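PDB 4M88: extracellular ligand-binding receptor from Verminephrobacter eiseniae, which probably binds a solute such as an amino acid outside the cytoplasm and hands it to an ABC transporter for uptake. Local coordinates for residues I28-A33 with K275-Q280; P72-S77 with A313-T318; V99-V104 with A317-M322; I129-S134 with R342-G347; Q137-S142 with P226-S231. One frame throughout, in Å; residues are numbered along the deposited sequence.

Contact 1. Residues I28-A33 with K275-Q280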
# COMPACT_ATOMS: atom_id res chain seq x y z
N ILE A 28 11.76 -5.89 0.15
CA ILE A 28 12.90 -4.97 0.11
C ILE A 28 14.20 -5.77 0.10
O ILE A 28 15.08 -5.52 -0.72
CB ILE A 28 12.88 -4.00 1.31
CG1 ILE A 28 11.69 -3.04 1.20
CG2 ILE A 28 14.18 -3.22 1.40
CD1 ILE A 28 11.42 -2.27 2.52
N LYS A 29 14.31 -6.75 1.00
CA LYS A 29 15.53 -7.56 1.07
C LYS A 29 15.75 -8.35 -0.20
O LYS A 29 16.89 -8.52 -0.65
CB LYS A 29 15.45 -8.53 2.25
CG LYS A 29 15.56 -7.86 3.59
CD LYS A 29 15.35 -8.90 4.67
CE LYS A 29 15.80 -8.38 6.02
NZ LYS A 29 15.30 -9.23 7.13
N ALA A 30 14.66 -8.86 -0.77
CA ALA A 30 14.73 -9.61 -2.02
C ALA A 30 15.33 -8.73 -3.12
O ALA A 30 16.22 -9.19 -3.85
CB ALA A 30 13.35 -10.12 -2.43
N TYR A 31 14.89 -7.49 -3.24
CA TYR A 31 15.50 -6.61 -4.24
C TYR A 31 16.97 -6.33 -3.94
O TYR A 31 17.83 -6.44 -4.84
CB TYR A 31 14.76 -5.28 -4.40
CG TYR A 31 15.56 -4.38 -5.32
CD1 TYR A 31 15.62 -4.64 -6.69
CD2 TYR A 31 16.30 -3.31 -4.82
CE1 TYR A 31 16.39 -3.84 -7.54
CE2 TYR A 31 17.08 -2.52 -5.66
CZ TYR A 31 17.11 -2.79 -7.01
OH TYR A 31 17.86 -1.99 -7.86
N LEU A 32 17.27 -5.95 -2.70
CA LEU A 32 18.64 -5.62 -2.31
C LEU A 32 19.62 -6.76 -2.58
O LEU A 32 20.74 -6.53 -3.03
CB LEU A 32 18.72 -5.18 -0.85
CG LEU A 32 17.94 -3.90 -0.56
CD1 LEU A 32 18.22 -3.44 0.86
CD2 LEU A 32 18.27 -2.80 -1.56
N ALA A 33 19.20 -8.00 -2.31
CA ALA A 33 20.04 -9.15 -2.60
C ALA A 33 20.28 -9.30 -4.10
O ALA A 33 21.39 -9.63 -4.54
CB ALA A 33 19.43 -10.44 -2.00
N LYS A 275 12.50 -16.18 -4.92
CA LYS A 275 12.96 -17.57 -4.84
C LYS A 275 14.35 -17.62 -4.25
O LYS A 275 14.68 -18.51 -3.46
CB LYS A 275 13.07 -18.28 -6.19
CG LYS A 275 12.09 -17.93 -7.27
CD LYS A 275 10.68 -18.32 -6.93
CE LYS A 275 9.73 -17.99 -8.07
NZ LYS A 275 8.31 -17.98 -7.62
N GLU A 276 15.19 -16.69 -4.68
CA GLU A 276 16.58 -16.64 -4.23
C GLU A 276 16.67 -16.34 -2.73
O GLU A 276 17.40 -17.01 -2.00
CB GLU A 276 17.35 -15.59 -5.04
CG GLU A 276 17.47 -15.91 -6.53
CD GLU A 276 18.24 -14.84 -7.31
OE1 GLU A 276 18.05 -13.63 -7.03
OE2 GLU A 276 19.04 -15.22 -8.20
N ALA A 277 15.92 -15.33 -2.29
CA ALA A 277 16.00 -14.85 -0.91
C ALA A 277 15.17 -15.68 0.06
O ALA A 277 15.56 -15.89 1.21
CB ALA A 277 15.59 -13.37 -0.86
N PHE A 278 14.01 -16.14 -0.39
CA PHE A 278 13.08 -16.87 0.47
C PHE A 278 12.53 -18.10 -0.23
O PHE A 278 11.34 -18.15 -0.55
CB PHE A 278 11.94 -15.95 0.91
CG PHE A 278 12.40 -14.69 1.58
CD1 PHE A 278 12.80 -14.70 2.91
CD2 PHE A 278 12.47 -13.50 0.86
CE1 PHE A 278 13.25 -13.55 3.52
CE2 PHE A 278 12.92 -12.35 1.46
CZ PHE A 278 13.31 -12.36 2.80
N PRO A 279 13.39 -19.11 -0.46
CA PRO A 279 13.02 -20.27 -1.27
C PRO A 279 11.86 -21.11 -0.72
O PRO A 279 11.22 -21.81 -1.50
CB PRO A 279 14.31 -21.10 -1.32
CG PRO A 279 15.12 -20.64 -0.17
CD PRO A 279 14.79 -19.19 -0.01
N GLN A 280 11.60 -21.06 0.58
CA GLN A 280 10.51 -21.85 1.14
C GLN A 280 9.15 -21.32 0.72
O GLN A 280 8.15 -22.03 0.77
CB GLN A 280 10.56 -21.89 2.67
CG GLN A 280 11.89 -22.34 3.26
CD GLN A 280 12.43 -23.60 2.61
OE1 GLN A 280 11.67 -24.51 2.23
NE2 GLN A 280 13.75 -23.67 2.48
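A30 and A277 bring helix 18-37 up against the last turn of helix 265-277, and their small side chains let the two backbones come close, with CA of A30 and CA of A277 5.5 Å apart. No hydrogen bond crosses the contact; the alanines meet by van der Waals packing. CB of A277 lies 4.0 Å from CA of A30, and the two methyls, A30 CB and A277 CB, are 4.2 Å apart.

The second kind of contact is aromatic. F278 is the first residue to leave helical geometry, and its side chain leads back to helix 18-37 with CG on the backbone N side (chi1 -55°). The edge of its ring meets K29, where CZ of F278 stands 4.4 Å from CB of K29.

Only the root of the lysine takes part: its chain runs on away from the ring, and its NZ is hydrogen-bonded to N25. A30 also touches A273 and M274, so helix 265-277 meets it over more than one turn, while I28 and L32 pack on strands 45-52 and 4-11. Helix 18-37 thus covers the parallel sheet and helix 265-277 packs on its outer side, in a lobe of the type I periplasmic binding protein fold.

Contact 2. Residues P72-S77 with A313-T318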
# COMPACT_ATOMS: atom_id res chain seq x y z
N PRO A 72 21.08 7.26 6.20
CA PRO A 72 20.49 6.53 5.07
C PRO A 72 20.23 7.49 3.90
O PRO A 72 20.00 8.69 4.14
CB PRO A 72 19.15 6.04 5.62
CG PRO A 72 18.77 7.10 6.64
CD PRO A 72 20.07 7.55 7.25
N LEU A 73 20.29 6.99 2.67
CA LEU A 73 19.91 7.79 1.51
C LEU A 73 18.40 7.90 1.46
O LEU A 73 17.84 8.92 1.05
CB LEU A 73 20.38 7.14 0.21
CG LEU A 73 21.79 7.49 -0.27
CD1 LEU A 73 22.83 6.94 0.67
CD2 LEU A 73 22.02 6.96 -1.67
N ALA A 74 17.75 6.82 1.88
CA ALA A 74 16.29 6.73 1.78
C ALA A 74 15.73 5.87 2.88
O ALA A 74 16.37 4.92 3.34
CB ALA A 74 15.88 6.16 0.42
N LEU A 75 14.52 6.23 3.31
CA LEU A 75 13.69 5.37 4.14
C LEU A 75 12.67 4.76 3.20
O LEU A 75 12.06 5.47 2.40
CB LEU A 75 12.99 6.18 5.23
CG LEU A 75 13.95 6.78 6.26
CD1 LEU A 75 13.19 7.65 7.26
CD2 LEU A 75 14.73 5.69 7.00
N ILE A 76 12.51 3.44 3.27
CA ILE A 76 11.70 2.74 2.29
C ILE A 76 10.36 2.35 2.88
O ILE A 76 10.31 1.65 3.89
CB ILE A 76 12.38 1.46 1.78
CG1 ILE A 76 13.80 1.74 1.30
CG2 ILE A 76 11.53 0.82 0.66
CD1 ILE A 76 13.86 2.74 0.17
N SER A 77 9.29 2.83 2.25
CA SER A 77 7.91 2.40 2.52
C SER A 77 7.53 2.31 4.01
O SER A 77 7.20 1.23 4.50
CB SER A 77 7.63 1.08 1.81
OG SER A 77 6.23 0.86 1.70
N ALA A 313 20.55 13.96 -1.59
CA ALA A 313 20.33 15.04 -2.55
C ALA A 313 20.41 14.53 -4.00
O ALA A 313 19.58 14.90 -4.83
CB ALA A 313 21.31 16.16 -2.32
N ASN A 314 21.41 13.71 -4.31
CA ASN A 314 21.47 13.09 -5.64
C ASN A 314 20.22 12.28 -5.96
O ASN A 314 19.67 12.36 -7.06
CB ASN A 314 22.68 12.16 -5.77
CG ASN A 314 23.99 12.90 -5.76
OD1 ASN A 314 24.81 12.71 -4.85
ND2 ASN A 314 24.22 13.73 -6.77
N LEU A 315 19.80 11.47 -4.99
CA LEU A 315 18.64 10.61 -5.20
C LEU A 315 17.38 11.45 -5.47
O LEU A 315 16.67 11.22 -6.44
CB LEU A 315 18.44 9.67 -4.00
CG LEU A 315 17.18 8.80 -4.03
CD1 LEU A 315 17.10 7.99 -5.31
CD2 LEU A 315 17.21 7.86 -2.85
N ALA A 316 17.13 12.44 -4.62
CA ALA A 316 15.97 13.31 -4.80
C ALA A 316 16.02 14.05 -6.14
O ALA A 316 15.00 14.18 -6.82
CB ALA A 316 15.87 14.31 -3.66
N ALA A 317 17.20 14.54 -6.50
CA ALA A 317 17.37 15.27 -7.75
C ALA A 317 17.03 14.35 -8.91
O ALA A 317 16.38 14.76 -9.87
CB ALA A 317 18.82 15.78 -7.88
N THR A 318 17.46 13.09 -8.81
CA THR A 318 17.25 12.15 -9.91
C THR A 318 15.79 11.70 -10.04
O THR A 318 15.25 11.71 -11.13
CB THR A 318 18.18 10.94 -9.78
OG1 THR A 318 19.54 11.39 -9.86
CG2 THR A 318 17.90 9.95 -10.89
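L315 lays one methyl, CD2, over A74 and the carbonyl of L73. CD2 of L315 is 3.9 Å from CB of A74, and on the L73 side the same methyl comes within 4.1 Å of the carbonyl O of L73. CB of L73 is farther, 4.5 Å from L315 CD2. A single branch therefore carries the whole meeting.

The torsions explain its reach: CG of L315 stands opposite the backbone N (chi1 175°), which throws the side chain out from the helix, and a chi2 of 54° for CD1 leaves CD2 extended from CA, so that this branch reaches the strand. The side chain of A74 is a single methyl, so the leucine can come close to the strand, and its CB points at the helix. All three touching residues are buried, and the contact is made without any hydrogen bond between the segments.

Around this point the parallel sheet runs on to either side: L73 and A74 are bonded through their backbones to V6 and G8 of strand 4-11, and L73 and L75 to V99 of strand 99-101. L315 also rests on V99 and on A301 of helix 286-303, while L73 touches L302, so helices 286-303 and 312-321 share the covering of this sheet face.

Contact 3. Residues V99-V104 with A317-M322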
# COMPACT_ATOMS: atom_id res chain seq x y z
N VAL A 99 15.31 10.95 1.64
CA VAL A 99 14.08 10.89 0.87
C VAL A 99 13.30 9.69 1.40
O VAL A 99 13.89 8.69 1.85
CB VAL A 99 14.37 10.74 -0.62
CG1 VAL A 99 15.17 9.55 -0.86
CG2 VAL A 99 13.11 10.60 -1.38
N VAL A 100 11.97 9.82 1.40
CA VAL A 100 11.12 8.72 1.84
C VAL A 100 10.44 8.18 0.60
O VAL A 100 9.79 8.93 -0.13
CB VAL A 100 10.05 9.18 2.85
CG1 VAL A 100 9.20 7.98 3.28
CG2 VAL A 100 10.69 9.82 4.07
N VAL A 101 10.63 6.90 0.33
CA VAL A 101 10.14 6.33 -0.92
C VAL A 101 9.01 5.37 -0.61
O VAL A 101 9.22 4.31 -0.01
CB VAL A 101 11.25 5.63 -1.72
CG1 VAL A 101 10.68 4.95 -2.96
CG2 VAL A 101 12.32 6.64 -2.11
N ASN A 102 7.82 5.78 -1.03
CA ASN A 102 6.55 5.10 -0.77
C ASN A 102 6.07 5.28 0.67
O ASN A 102 6.85 5.56 1.59
CB ASN A 102 6.59 3.61 -1.15
CG ASN A 102 5.21 3.07 -1.51
OD1 ASN A 102 4.44 3.73 -2.21
ND2 ASN A 102 4.88 1.88 -1.00
N GLY A 103 4.76 5.14 0.84
CA GLY A 103 4.13 5.23 2.14
C GLY A 103 2.86 4.40 2.06
O GLY A 103 2.18 4.39 1.03
N VAL A 104 2.58 3.67 3.14
CA VAL A 104 1.36 2.88 3.26
C VAL A 104 0.69 3.29 4.56
O VAL A 104 1.31 3.23 5.62
CB VAL A 104 1.69 1.38 3.37
CG1 VAL A 104 0.41 0.55 3.57
CG2 VAL A 104 2.46 0.92 2.16
N ALA A 317 17.20 14.54 -6.50
CA ALA A 317 17.37 15.27 -7.75
C ALA A 317 17.03 14.35 -8.91
O ALA A 317 16.38 14.76 -9.87
CB ALA A 317 18.82 15.78 -7.88
N THR A 318 17.46 13.09 -8.81
CA THR A 318 17.25 12.15 -9.91
C THR A 318 15.79 11.70 -10.04
O THR A 318 15.25 11.71 -11.13
CB THR A 318 18.18 10.94 -9.78
OG1 THR A 318 19.54 11.39 -9.86
CG2 THR A 318 17.90 9.95 -10.89
N LEU A 319 15.18 11.30 -8.91
CA LEU A 319 13.77 10.93 -8.91
C LEU A 319 12.91 11.98 -9.61
O LEU A 319 12.07 11.65 -10.45
CB LEU A 319 13.26 10.73 -7.47
CG LEU A 319 13.80 9.50 -6.73
CD1 LEU A 319 13.40 9.55 -5.27
CD2 LEU A 319 13.29 8.23 -7.38
N SER A 320 13.17 13.25 -9.34
CA SER A 320 12.33 14.33 -9.84
C SER A 320 12.64 14.76 -11.27
O SER A 320 11.85 15.49 -11.86
CB SER A 320 12.42 15.55 -8.92
OG SER A 320 11.90 15.25 -7.64
N THR A 321 13.77 14.33 -11.82
CA THR A 321 14.18 14.81 -13.13
C THR A 321 14.45 13.72 -14.17
O THR A 321 14.73 14.04 -15.32
CB THR A 321 15.43 15.74 -13.05
OG1 THR A 321 16.56 15.01 -12.55
CG2 THR A 321 15.16 16.92 -12.13
N MSE A 322 14.36 12.45 -13.77
CA MSE A 322 14.66 11.36 -14.71
C MSE A 322 13.52 11.10 -15.69
O MSE A 322 13.68 10.35 -16.65
CB MSE A 322 15.00 10.07 -13.95
CG MSE A 322 13.86 9.50 -13.13
SE MSE A 322 14.43 8.02 -11.94
CE MSE A 322 12.67 7.69 -11.15
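V99 and L319 meet tip to tip where helix 312-321 covers the parallel sheet of a Rossmann-like lobe, the alpha/beta plan of type I periplasmic binding proteins. CD1 of L319 lies 4.0 Å from CG2 of V99 and 4.4 Å from CG2 of V101, so that one leucine methyl serves two valines standing on the same face of the strand.

The two valines are turned differently. V99 puts CG1 in the crowded position between backbone N and carbonyl carbon (chi1 58°), which sets CG2 opposite the backbone N and leaves it for L319. V101 is rotated otherwise about its first side-chain bond, yet it too turns its CG2 branch to the leucine. L319 itself is fully stretched past CG (chi2 171°), and this carries CD1 down to the sheet across a CA separation of 9.8 Å between V99 and L319.

Beside the meeting point, F119 of strand 118-119 and A301 of helix 286-303 also touch L319. Further along the chain, T321 folds its hydroxyl back on the preceding turn: OG1 of T321 donates to the carbonyl O of A317 at 2.7 Å, approaching at a C=O...OG1 angle of 140° and from outside the carbonyl plane.

Contact 4. Residues I129-S134 with R342-G347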
# COMPACT_ATOMS: atom_id res chain seq x y z
N ILE A 129 -10.40 4.58 -4.78
CA ILE A 129 -11.81 4.75 -4.42
C ILE A 129 -12.66 5.25 -5.60
O ILE A 129 -13.81 4.81 -5.78
CB ILE A 129 -11.94 5.70 -3.21
CG1 ILE A 129 -11.54 4.96 -1.93
CG2 ILE A 129 -13.36 6.22 -3.07
CD1 ILE A 129 -11.22 5.89 -0.76
N GLU A 130 -12.11 6.16 -6.41
CA GLU A 130 -12.82 6.61 -7.60
C GLU A 130 -13.06 5.45 -8.55
O GLU A 130 -14.15 5.31 -9.12
CB GLU A 130 -12.07 7.75 -8.29
CG GLU A 130 -12.15 9.08 -7.53
CD GLU A 130 -11.18 10.14 -8.04
OE1 GLU A 130 -10.20 9.78 -8.74
OE2 GLU A 130 -11.39 11.33 -7.73
N GLU A 131 -12.05 4.60 -8.70
CA GLU A 131 -12.16 3.39 -9.52
C GLU A 131 -13.21 2.42 -8.97
O GLU A 131 -13.97 1.83 -9.74
CB GLU A 131 -10.80 2.70 -9.59
CG GLU A 131 -10.78 1.45 -10.43
CD GLU A 131 -10.64 1.75 -11.91
OE1 GLU A 131 -10.60 2.94 -12.28
OE2 GLU A 131 -10.57 0.78 -12.70
N ILE A 132 -13.24 2.23 -7.66
CA ILE A 132 -14.24 1.35 -7.04
C ILE A 132 -15.64 1.86 -7.31
O ILE A 132 -16.54 1.09 -7.66
CB ILE A 132 -14.06 1.26 -5.53
CG1 ILE A 132 -12.96 0.28 -5.19
CG2 ILE A 132 -15.34 0.74 -4.86
CD1 ILE A 132 -12.69 0.20 -3.71
N VAL A 133 -15.83 3.17 -7.17
CA VAL A 133 -17.17 3.71 -7.36
C VAL A 133 -17.61 3.61 -8.83
O VAL A 133 -18.78 3.34 -9.11
CB VAL A 133 -17.30 5.14 -6.79
CG1 VAL A 133 -18.71 5.66 -7.01
CG2 VAL A 133 -16.99 5.12 -5.31
N SER A 134 -16.67 3.80 -9.75
CA SER A 134 -16.94 3.58 -11.17
C SER A 134 -17.33 2.12 -11.43
O SER A 134 -18.29 1.83 -12.17
CB SER A 134 -15.70 3.94 -11.99
OG SER A 134 -15.84 3.52 -13.34
N ARG A 342 -0.19 6.03 -11.52
CA ARG A 342 -1.65 6.04 -11.62
C ARG A 342 -2.21 4.65 -11.98
O ARG A 342 -3.35 4.52 -12.45
CB ARG A 342 -2.13 7.08 -12.63
CG ARG A 342 -2.21 8.52 -12.09
CD ARG A 342 -3.11 9.40 -12.99
NE ARG A 342 -4.41 9.69 -12.37
CZ ARG A 342 -5.59 9.52 -12.96
NH1 ARG A 342 -5.66 9.05 -14.20
NH2 ARG A 342 -6.71 9.81 -12.31
N TYR A 343 -1.40 3.62 -11.76
CA TYR A 343 -1.84 2.25 -12.02
C TYR A 343 -2.87 1.81 -10.97
O TYR A 343 -2.59 1.79 -9.79
CB TYR A 343 -0.64 1.28 -12.00
CG TYR A 343 -0.99 -0.17 -12.28
CD1 TYR A 343 -0.74 -0.74 -13.52
CD2 TYR A 343 -1.57 -0.97 -11.29
CE1 TYR A 343 -1.07 -2.07 -13.77
CE2 TYR A 343 -1.90 -2.30 -11.54
CZ TYR A 343 -1.63 -2.84 -12.77
OH TYR A 343 -1.97 -4.16 -13.02
N VAL A 344 -4.05 1.43 -11.43
CA VAL A 344 -5.06 0.86 -10.54
C VAL A 344 -5.77 -0.26 -11.31
O VAL A 344 -6.15 -0.07 -12.46
CB VAL A 344 -6.07 1.93 -10.09
CG1 VAL A 344 -7.34 1.28 -9.62
CG2 VAL A 344 -5.49 2.82 -9.00
N ASN A 345 -5.92 -1.42 -10.69
CA ASN A 345 -6.51 -2.55 -11.40
C ASN A 345 -7.33 -3.36 -10.41
O ASN A 345 -6.83 -3.82 -9.39
CB ASN A 345 -5.39 -3.42 -12.01
CG ASN A 345 -5.91 -4.43 -13.02
OD1 ASN A 345 -7.11 -4.55 -13.26
ND2 ASN A 345 -4.99 -5.16 -13.64
N ILE A 346 -8.62 -3.53 -10.70
CA ILE A 346 -9.46 -4.23 -9.74
C ILE A 346 -9.48 -5.71 -10.03
O ILE A 346 -9.83 -6.13 -11.14
CB ILE A 346 -10.90 -3.72 -9.78
CG1 ILE A 346 -10.94 -2.22 -9.47
CG2 ILE A 346 -11.76 -4.49 -8.80
CD1 ILE A 346 -12.32 -1.64 -9.54
N GLY A 347 -9.10 -6.51 -9.04
CA GLY A 347 -9.21 -7.95 -9.14
C GLY A 347 -10.44 -8.40 -8.38
O GLY A 347 -10.85 -7.74 -7.44
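E131 and I132 on the helix face V344 and I346 at nearly constant spacing, CA of E131 standing 7.6 Å from CA of V344 and CA of I132 7.8 Å from CA of I346. The extended chain presents alternate residues to the helix: the side chains of V344 and I346 set out toward it and that of N345 sets out away.

The aliphatic part of E131 carries most of the contact. Its CG lies between two methyl groups, 3.5 Å from CG1 of V344 and 3.6 Å from CD1 of I346. CG of E131 stands opposite the backbone N (chi1 -179°), and a bend at the next bond (chi2 82°) turns the carboxylate off past the valine, leaving CB and CG to do the touching, the two side chains running past one another in opposing senses. I346 instead crosses the glutamate at a slant, and its CD1 goes on to rest 3.8 Å from the carbonyl O of E131 and 4.3 Å from CA of I132. On the side turned from the helix, ND2 of N345 donates to OH of Y343 at 3.2 Å, nearly straight and almost within the amide plane.

Behind this meeting lies strand 250-254, antiparallel to strand 345-349, whose V253 is touched by I132, V344 and I346 together. V344 also reaches Q127 and E128, and I346 reaches H135, all on helix 125-138, while I129 and V133 pack against helix 152-166.

Contact 5. Residues Q137-S142 with P226-S231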
# COMPACT_ATOMS: atom_id res chain seq x y z
N GLN A 137 -20.83 1.20 -10.27
CA GLN A 137 -21.83 1.59 -11.24
C GLN A 137 -21.95 0.64 -12.43
O GLN A 137 -23.04 0.42 -12.94
CB GLN A 137 -21.59 3.00 -11.75
CG GLN A 137 -22.16 4.03 -10.83
CD GLN A 137 -22.54 5.28 -11.56
OE1 GLN A 137 -21.75 5.81 -12.33
NE2 GLN A 137 -23.76 5.76 -11.32
N MSE A 138 -20.83 0.08 -12.87
CA MSE A 138 -20.87 -0.87 -13.98
C MSE A 138 -21.46 -2.21 -13.54
O MSE A 138 -21.86 -3.02 -14.38
CB MSE A 138 -19.48 -1.04 -14.58
CG MSE A 138 -18.89 0.27 -15.07
SE MSE A 138 -17.28 0.06 -16.14
CE MSE A 138 -16.05 -0.62 -14.80
N LEU A 139 -21.53 -2.44 -12.23
CA LEU A 139 -22.21 -3.63 -11.72
C LEU A 139 -23.69 -3.35 -11.55
O LEU A 139 -24.45 -4.20 -11.06
CB LEU A 139 -21.60 -4.09 -10.39
CG LEU A 139 -20.10 -4.35 -10.41
CD1 LEU A 139 -19.59 -4.82 -9.04
CD2 LEU A 139 -19.74 -5.35 -11.47
N GLY A 140 -24.11 -2.15 -11.92
CA GLY A 140 -25.52 -1.79 -11.86
C GLY A 140 -25.97 -1.29 -10.50
O GLY A 140 -27.16 -1.24 -10.21
N MSE A 141 -25.02 -0.92 -9.66
CA MSE A 141 -25.36 -0.52 -8.30
C MSE A 141 -25.81 0.94 -8.21
O MSE A 141 -25.22 1.82 -8.85
CB MSE A 141 -24.19 -0.77 -7.35
CG MSE A 141 -23.83 -2.23 -7.26
SE MSE A 141 -22.24 -2.55 -6.19
CE MSE A 141 -22.19 -4.50 -6.34
N SER A 142 -26.84 1.18 -7.41
CA SER A 142 -27.34 2.52 -7.14
C SER A 142 -27.27 2.83 -5.64
O SER A 142 -27.52 3.95 -5.22
CB SER A 142 -28.77 2.67 -7.65
OG SER A 142 -29.62 1.70 -7.06
N PRO A 226 -21.41 -8.15 -3.01
CA PRO A 226 -19.99 -7.89 -3.30
C PRO A 226 -19.40 -6.93 -2.28
O PRO A 226 -20.05 -5.95 -1.90
CB PRO A 226 -20.05 -7.21 -4.68
CG PRO A 226 -21.25 -7.82 -5.31
CD PRO A 226 -22.26 -7.96 -4.20
N LEU A 227 -18.17 -7.22 -1.85
CA LEU A 227 -17.45 -6.35 -0.94
C LEU A 227 -16.24 -5.85 -1.72
O LEU A 227 -15.69 -6.57 -2.56
CB LEU A 227 -16.99 -7.14 0.29
CG LEU A 227 -18.05 -7.98 1.00
CD1 LEU A 227 -17.40 -8.72 2.19
CD2 LEU A 227 -19.22 -7.12 1.48
N PHE A 228 -15.85 -4.61 -1.48
CA PHE A 228 -14.71 -4.04 -2.20
C PHE A 228 -13.71 -3.52 -1.19
O PHE A 228 -14.08 -2.92 -0.17
CB PHE A 228 -15.14 -2.88 -3.10
CG PHE A 228 -16.34 -3.19 -3.95
CD1 PHE A 228 -16.22 -4.03 -5.04
CD2 PHE A 228 -17.57 -2.62 -3.67
CE1 PHE A 228 -17.33 -4.32 -5.84
CE2 PHE A 228 -18.68 -2.90 -4.45
CZ PHE A 228 -18.56 -3.75 -5.53
N VAL A 229 -12.43 -3.78 -1.45
CA VAL A 229 -11.39 -3.32 -0.54
C VAL A 229 -10.26 -2.71 -1.34
O VAL A 229 -10.11 -3.00 -2.53
CB VAL A 229 -10.83 -4.47 0.33
CG1 VAL A 229 -11.94 -5.13 1.12
CG2 VAL A 229 -10.11 -5.49 -0.54
N LEU A 230 -9.46 -1.87 -0.69
CA LEU A 230 -8.33 -1.23 -1.34
C LEU A 230 -7.09 -2.10 -1.23
O LEU A 230 -7.15 -3.23 -0.73
CB LEU A 230 -8.08 0.15 -0.73
CG LEU A 230 -9.29 1.09 -0.71
CD1 LEU A 230 -8.90 2.45 -0.13
CD2 LEU A 230 -9.84 1.25 -2.11
N SER A 231 -5.95 -1.57 -1.69
CA SER A 231 -4.71 -2.34 -1.81
C SER A 231 -4.04 -2.67 -0.47
O SER A 231 -2.87 -2.35 -0.28
CB SER A 231 -3.71 -1.58 -2.67
OG SER A 231 -4.11 -1.56 -4.02
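The hydroxyl OG of S231 is within hydrogen-bonding reach of both the carbonyl O of V253 and the carboxylate OE2 of E128, tying the chain after strand 227-229 to strand 250-254 and to helix 125-138. Earlier in that segment, P226 and F228 receive the residues that follow the same helix. The helix closes in a Schellman motif at G140, whose N bonds to O of Q137 at 3.0 Å and whose positive phi (85°) would press a side chain against the carbonyl O of the residue before. That reversal places L139 and M141 as two apolar arms against the sheet, in the alpha/beta plan of a periplasmic binding lobe.

Both arms come to the rim of the F228 ring. CD1 of L139 lies 3.8 Å from CZ of F228, near the ring plane. M141, deposited as selenomethionine, brings its selenium to the edge in a Met-aromatic contact, with SE 5.1 Å from the F228 ring centroid and 84° off the normal. Its chain is stretched beyond CG, and this carries the terminal CE past the ring, 3.8 Å from CZ of F228. With an alanine in place of F228, L139 CD1 and the selenium of M141 would probably lose the ring edge they share, leaving a gap between the helix end and the strand.

Beyond the ring the extended arm ends on the proline: CE of M141 packs across P226, 3.6 Å from CG and 3.8 Å from CB of P226.

In the fold
Contacts 1, 2 and 3 belong to one lobe, and contacts 4 and 5 to the other. Contacts 2 and 3, with centres 6 Å apart, share helix 312-321 and reach adjoining strands of the five-stranded sheet; contact 1 touches contact 2, CD1 of I28 lying 3.6 Å from CG2 of I76. In the second lobe, contacts 4 and 5 have centres 10 Å apart and both use helix 125-138 over the mixed sheet. Contacts 2 and 5 have centres about 37 Å apart. Along the chain the segments of contacts 1, 2 or 3, and 4 alternate, with contact 5 lying between theirs: the chain passes from lobe to lobe repeatedly, as in other two-lobed binding proteins, which probably close around ligand.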